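Local coordinates for protein 5-formaminoimidazole-4-carboxamide-1-(Beta)-D-ribofuranosyl 5'-monophosphate synthetase (Thermococcus kodakarensis, PDB 2PBZ) that probably acts as an ATP-dependent, metal-requiring ligase that forms a carbon-nitrogen bond in purine (IMP) biosynthesis, at residues G245-D257 and K261-S273. Numbering follows the deposited sequence.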
loop_
_atom_site.group_PDB
_atom_site.type_symbol
_atom_site.label_atom_id
_atom_site.label_comp_id
_atom_site.label_asym_id
_atom_site.label_seq_id
_atom_site.Cartn_x
_atom_site.Cartn_y
_atom_site.Cartn_z
ATOM N N GLY A 245 -14.754 -26.473 13.471
ATOM C CA GLY A 245 -13.543 -25.979 12.815
ATOM C C GLY A 245 -13.467 -24.838 11.796
ATOM O O GLY A 245 -13.702 -25.028 10.596
ATOM N N VAL A 246 -13.085 -23.660 12.276
ATOM C CA VAL A 246 -12.922 -22.468 11.438
ATOM C C VAL A 246 -14.193 -21.996 10.775
ATOM O O VAL A 246 -14.577 -22.517 9.716
ATOM C CB VAL A 246 -11.884 -22.703 10.316
ATOM C CG1 VAL A 246 -11.721 -21.445 9.480
ATOM C CG2 VAL A 246 -10.563 -23.106 10.913
ATOM N N ILE A 247 -14.832 -20.994 11.372
ATOM C CA ILE A 247 -16.060 -20.482 10.805
ATOM C C ILE A 247 -15.921 -19.138 10.116
ATOM O O ILE A 247 -16.544 -18.906 9.092
ATOM C CB ILE A 247 -17.173 -20.416 11.862
ATOM C CG1 ILE A 247 -17.672 -21.832 12.153
ATOM C CG2 ILE A 247 -18.317 -19.546 11.375
ATOM C CD1 ILE A 247 -18.775 -21.881 13.172
ATOM N N GLY A 248 -15.107 -18.242 10.644
ATOM C CA GLY A 248 -14.998 -16.971 9.952
ATOM C C GLY A 248 -13.625 -16.705 9.380
ATOM O O GLY A 248 -13.178 -17.387 8.465
ATOM N N PRO A 249 -12.938 -15.680 9.903
ATOM C CA PRO A 249 -11.596 -15.344 9.423
ATOM C C PRO A 249 -10.486 -16.162 10.084
ATOM O O PRO A 249 -10.619 -16.627 11.212
ATOM C CB PRO A 249 -11.486 -13.850 9.754
ATOM C CG PRO A 249 -12.232 -13.746 11.023
ATOM C CD PRO A 249 -13.470 -14.599 10.754
ATOM N N PHE A 250 -9.394 -16.343 9.362
ATOM C CA PHE A 250 -8.234 -17.025 9.907
ATOM C C PHE A 250 -7.101 -16.658 8.975
ATOM O O PHE A 250 -7.339 -16.192 7.863
ATOM C CB PHE A 250 -8.454 -18.559 10.020
ATOM C CG PHE A 250 -8.512 -19.292 8.699
ATOM C CD1 PHE A 250 -7.415 -20.009 8.244
ATOM C CD2 PHE A 250 -9.669 -19.289 7.929
ATOM C CE1 PHE A 250 -7.469 -20.716 7.036
ATOM C CE2 PHE A 250 -9.736 -19.987 6.729
ATOM C CZ PHE A 250 -8.633 -20.704 6.280
ATOM N N ALA A 251 -5.871 -16.826 9.434
ATOM C CA ALA A 251 -4.736 -16.486 8.597
ATOM C C ALA A 251 -3.573 -17.437 8.763
ATOM O O ALA A 251 -3.313 -17.951 9.852
ATOM C CB ALA A 251 -4.284 -15.063 8.889
ATOM N N LEU A 252 -2.881 -17.671 7.660
ATOM C CA LEU A 252 -1.710 -18.522 7.669
ATOM C C LEU A 252 -0.528 -17.571 7.500
ATOM O O LEU A 252 -0.567 -16.659 6.679
ATOM C CB LEU A 252 -1.782 -19.520 6.516
ATOM C CG LEU A 252 -3.028 -20.408 6.538
ATOM C CD1 LEU A 252 -3.073 -21.291 5.313
ATOM C CD2 LEU A 252 -3.014 -21.243 7.803
ATOM N N HIS A 253 0.503 -17.753 8.308
ATOM C CA HIS A 253 1.674 -16.895 8.233
ATOM C C HIS A 253 2.830 -17.633 7.553
ATOM O O HIS A 253 3.149 -18.766 7.898
ATOM C CB HIS A 253 2.055 -16.425 9.647
ATOM C CG HIS A 253 0.953 -15.687 10.349
ATOM N ND1 HIS A 253 1.036 -15.290 11.667
ATOM C CD2 HIS A 253 -0.258 -15.269 9.907
ATOM C CE1 HIS A 253 -0.075 -14.660 12.006
ATOM N NE2 HIS A 253 -0.876 -14.636 10.956
ATOM N N PHE A 254 3.456 -16.987 6.579
ATOM C CA PHE A 254 4.540 -17.632 5.851
ATOM C C PHE A 254 5.800 -16.834 5.694
ATOM O O PHE A 254 5.812 -15.617 5.801
ATOM C CB PHE A 254 4.110 -18.006 4.430
ATOM C CG PHE A 254 3.084 -19.081 4.358
ATOM C CD1 PHE A 254 1.727 -18.766 4.228
ATOM C CD2 PHE A 254 3.472 -20.419 4.366
ATOM C CE1 PHE A 254 0.775 -19.784 4.098
ATOM C CE2 PHE A 254 2.530 -21.440 4.234
ATOM C CZ PHE A 254 1.186 -21.125 4.098
ATOM N N ALA A 255 6.857 -17.561 5.377
ATOM C CA ALA A 255 8.162 -16.990 5.124
ATOM C C ALA A 255 8.403 -17.431 3.688
ATOM O O ALA A 255 8.440 -18.632 3.413
ATOM C CB ALA A 255 9.195 -17.605 6.044
ATOM N N TYR A 256 8.529 -16.488 2.761
ATOM C CA TYR A 256 8.763 -16.890 1.384
ATOM C C TYR A 256 10.260 -16.906 1.065
ATOM O O TYR A 256 10.912 -15.862 0.973
ATOM C CB TYR A 256 8.012 -15.985 0.412
ATOM C CG TYR A 256 7.939 -16.581 -0.968
ATOM C CD1 TYR A 256 7.320 -17.809 -1.182
ATOM C CD2 TYR A 256 8.523 -15.947 -2.053
ATOM C CE1 TYR A 256 7.288 -18.398 -2.444
ATOM C CE2 TYR A 256 8.499 -16.529 -3.329
ATOM C CZ TYR A 256 7.877 -17.762 -3.515
ATOM O OH TYR A 256 7.855 -18.352 -4.762
ATOM N N ASP A 257 10.777 -18.124 0.919
ATOM C CA ASP A 257 12.190 -18.432 0.629
ATOM C C ASP A 257 12.241 -18.439 -0.876
ATOM O O ASP A 257 13.225 -18.098 -1.505
ATOM C CB ASP A 257 12.486 -19.869 1.094
ATOM C CG ASP A 257 13.716 -19.982 1.958
ATOM O OD1 ASP A 257 14.068 -21.136 2.304
ATOM O OD2 ASP A 257 14.317 -18.942 2.297
ATOM N N LYS A 261 7.170 -21.634 3.793
ATOM C CA LYS A 261 7.351 -22.373 5.036
ATOM C C LYS A 261 6.398 -21.662 5.996
ATOM O O LYS A 261 6.461 -20.438 6.135
ATOM C CB LYS A 261 8.775 -22.216 5.572
ATOM C CG LYS A 261 9.895 -22.404 4.551
ATOM C CD LYS A 261 10.219 -23.865 4.313
ATOM C CE LYS A 261 11.439 -23.994 3.425
ATOM N NZ LYS A 261 11.770 -25.424 3.174
ATOM N N ALA A 262 5.509 -22.402 6.648
ATOM C CA ALA A 262 4.577 -21.789 7.591
ATOM C C ALA A 262 5.288 -21.476 8.910
ATOM O O ALA A 262 6.097 -22.271 9.401
ATOM C CB ALA A 262 3.389 -22.710 7.832
ATOM N N ILE A 263 4.998 -20.306 9.468
ATOM C CA ILE A 263 5.609 -19.899 10.722
ATOM C C ILE A 263 4.537 -19.749 11.790
ATOM O O ILE A 263 4.842 -19.701 12.975
ATOM C CB ILE A 263 6.360 -18.549 10.595
ATOM C CG1 ILE A 263 5.405 -17.460 10.103
ATOM C CG2 ILE A 263 7.543 -18.699 9.665
ATOM C CD1 ILE A 263 5.917 -16.044 10.341
ATOM N N GLY A 264 3.282 -19.670 11.359
ATOM C CA GLY A 264 2.189 -19.536 12.300
ATOM C C GLY A 264 0.812 -19.384 11.687
ATOM O O GLY A 264 0.633 -19.543 10.484
ATOM N N ILE A 265 -0.170 -19.080 12.529
ATOM C CA ILE A 265 -1.546 -18.911 12.079
ATOM C C ILE A 265 -2.287 -17.890 12.925
ATOM O O ILE A 265 -1.806 -17.449 13.963
ATOM C CB ILE A 265 -2.352 -20.234 12.170
ATOM C CG1 ILE A 265 -2.435 -20.691 13.636
ATOM C CG2 ILE A 265 -1.716 -21.300 11.299
ATOM C CD1 ILE A 265 -3.454 -21.789 13.885
ATOM N N ALA A 266 -3.467 -17.515 12.459
ATOM C CA ALA A 266 -4.313 -16.580 13.179
ATOM C C ALA A 266 -5.623 -17.326 13.290
ATOM O O ALA A 266 -6.227 -17.673 12.281
ATOM C CB ALA A 266 -4.500 -15.290 12.387
ATOM N N SER A 267 -6.054 -17.604 14.509
ATOM C CA SER A 267 -7.299 -18.328 14.681
ATOM C C SER A 267 -8.481 -17.380 14.727
ATOM O O SER A 267 -9.570 -17.770 15.113
ATOM C CB SER A 267 -7.245 -19.200 15.942
ATOM O OG SER A 267 -6.904 -18.451 17.098
ATOM N N ARG A 268 -8.251 -16.138 14.309
ATOM C CA ARG A 268 -9.281 -15.092 14.271
ATOM C C ARG A 268 -8.839 -13.984 13.324
ATOM O O ARG A 268 -7.794 -14.105 12.700
ATOM C CB ARG A 268 -9.524 -14.536 15.677
ATOM C CG ARG A 268 -8.276 -14.435 16.533
ATOM C CD ARG A 268 -7.344 -13.377 16.024
ATOM N NE ARG A 268 -6.064 -13.426 16.706
ATOM C CZ ARG A 268 -5.049 -12.638 16.396
ATOM N NH1 ARG A 268 -5.179 -11.749 15.419
ATOM N NH2 ARG A 268 -3.905 -12.736 17.061
ATOM N N ILE A 269 -9.627 -12.919 13.206
ATOM C CA ILE A 269 -9.264 -11.814 12.322
ATOM C C ILE A 269 -7.853 -11.369 12.670
ATOM O O ILE A 269 -7.575 -10.898 13.762
ATOM C CB ILE A 269 -10.265 -10.653 12.431
ATOM C CG1 ILE A 269 -9.889 -9.559 11.438
ATOM C CG2 ILE A 269 -10.322 -10.124 13.856
ATOM C CD1 ILE A 269 -10.968 -8.545 11.260
ATOM N N ASP A 270 -6.965 -11.536 11.704
ATOM C CA ASP A 270 -5.548 -11.267 11.853
ATOM C C ASP A 270 -5.005 -9.884 12.223
ATOM O O ASP A 270 -4.094 -9.780 13.062
ATOM C CB ASP A 270 -4.838 -11.786 10.607
ATOM C CG ASP A 270 -3.393 -11.422 10.582
ATOM O OD1 ASP A 270 -3.091 -10.275 10.184
ATOM O OD2 ASP A 270 -2.569 -12.273 10.975
ATOM N N GLY A 271 -5.524 -8.825 11.619
ATOM C CA GLY A 271 -4.997 -7.513 11.951
ATOM C C GLY A 271 -4.365 -6.896 10.717
ATOM O O GLY A 271 -4.450 -5.683 10.492
ATOM N N GLY A 272 -3.715 -7.744 9.919
ATOM C CA GLY A 272 -3.125 -7.291 8.678
ATOM C C GLY A 272 -4.297 -7.075 7.742
ATOM O O GLY A 272 -4.138 -6.667 6.593
ATOM N N SER A 273 -5.493 -7.378 8.250
ATOM C CA SER A 273 -6.716 -7.188 7.476
ATOM C C SER A 273 -7.212 -5.741 7.565
ATOM O O SER A 273 -8.188 -5.378 6.913
ATOM C CB SER A 273 -7.813 -8.171 7.924
ATOM O OG SER A 273 -7.967 -8.191 9.330
#
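The imidazole of His253 lies with one face against the backbone of the partner strand, where Ile265 C sits 4.0 Å above the ring plane, displaced toward its rim, while Asp270 OD2 comes to the edge at NE2, tilted 28° out of the ring plane. His253 and Ile265 belong to an antiparallel beta hairpin of strands 249-255 and 261-266, Asp270 to the loop that follows, at one side of the five-stranded sheet in the ATP-grasp-like part of the chain. The hairpin illustrates how a classic beta bulge resets a register: Ile263 and Gly264 both face His253, whose N donates to Gly264 O (2.8 Å) and whose O accepts from Ile263 N (2.9 Å). Having no side chain, Gly264 leaves its side of the sheet to the imidazole, which swings beside its own backbone N (chi1 -58°) and runs along the partner strand.

On the same face as His253, the methyls of Ala251 and Ala266 touch, CB to CB at 3.5 Å. Ile263 belongs to the ATP pocket, and its CG1 packs against His253 CB at 3.5 Å; Tyr172, another ATP-binding residue, meets the His253 ring. Leu252 CD2 against Ile265 CG2 (3.7 Å) and Phe254 CE2 against Ala262 CB line the other face, where Phe254 also touches Leu227 of helix 224-241.

Beyond the strand, Asp270 is gripped at both oxygens. OD1 accepts from Gly272 N in an Asx turn and forms a salt bridge with Arg192. Asp270 OD2 accepts from His253 NE2 at 2.9 Å, nearly along its C-O axis, with the ring and carboxylate planes 90° apart.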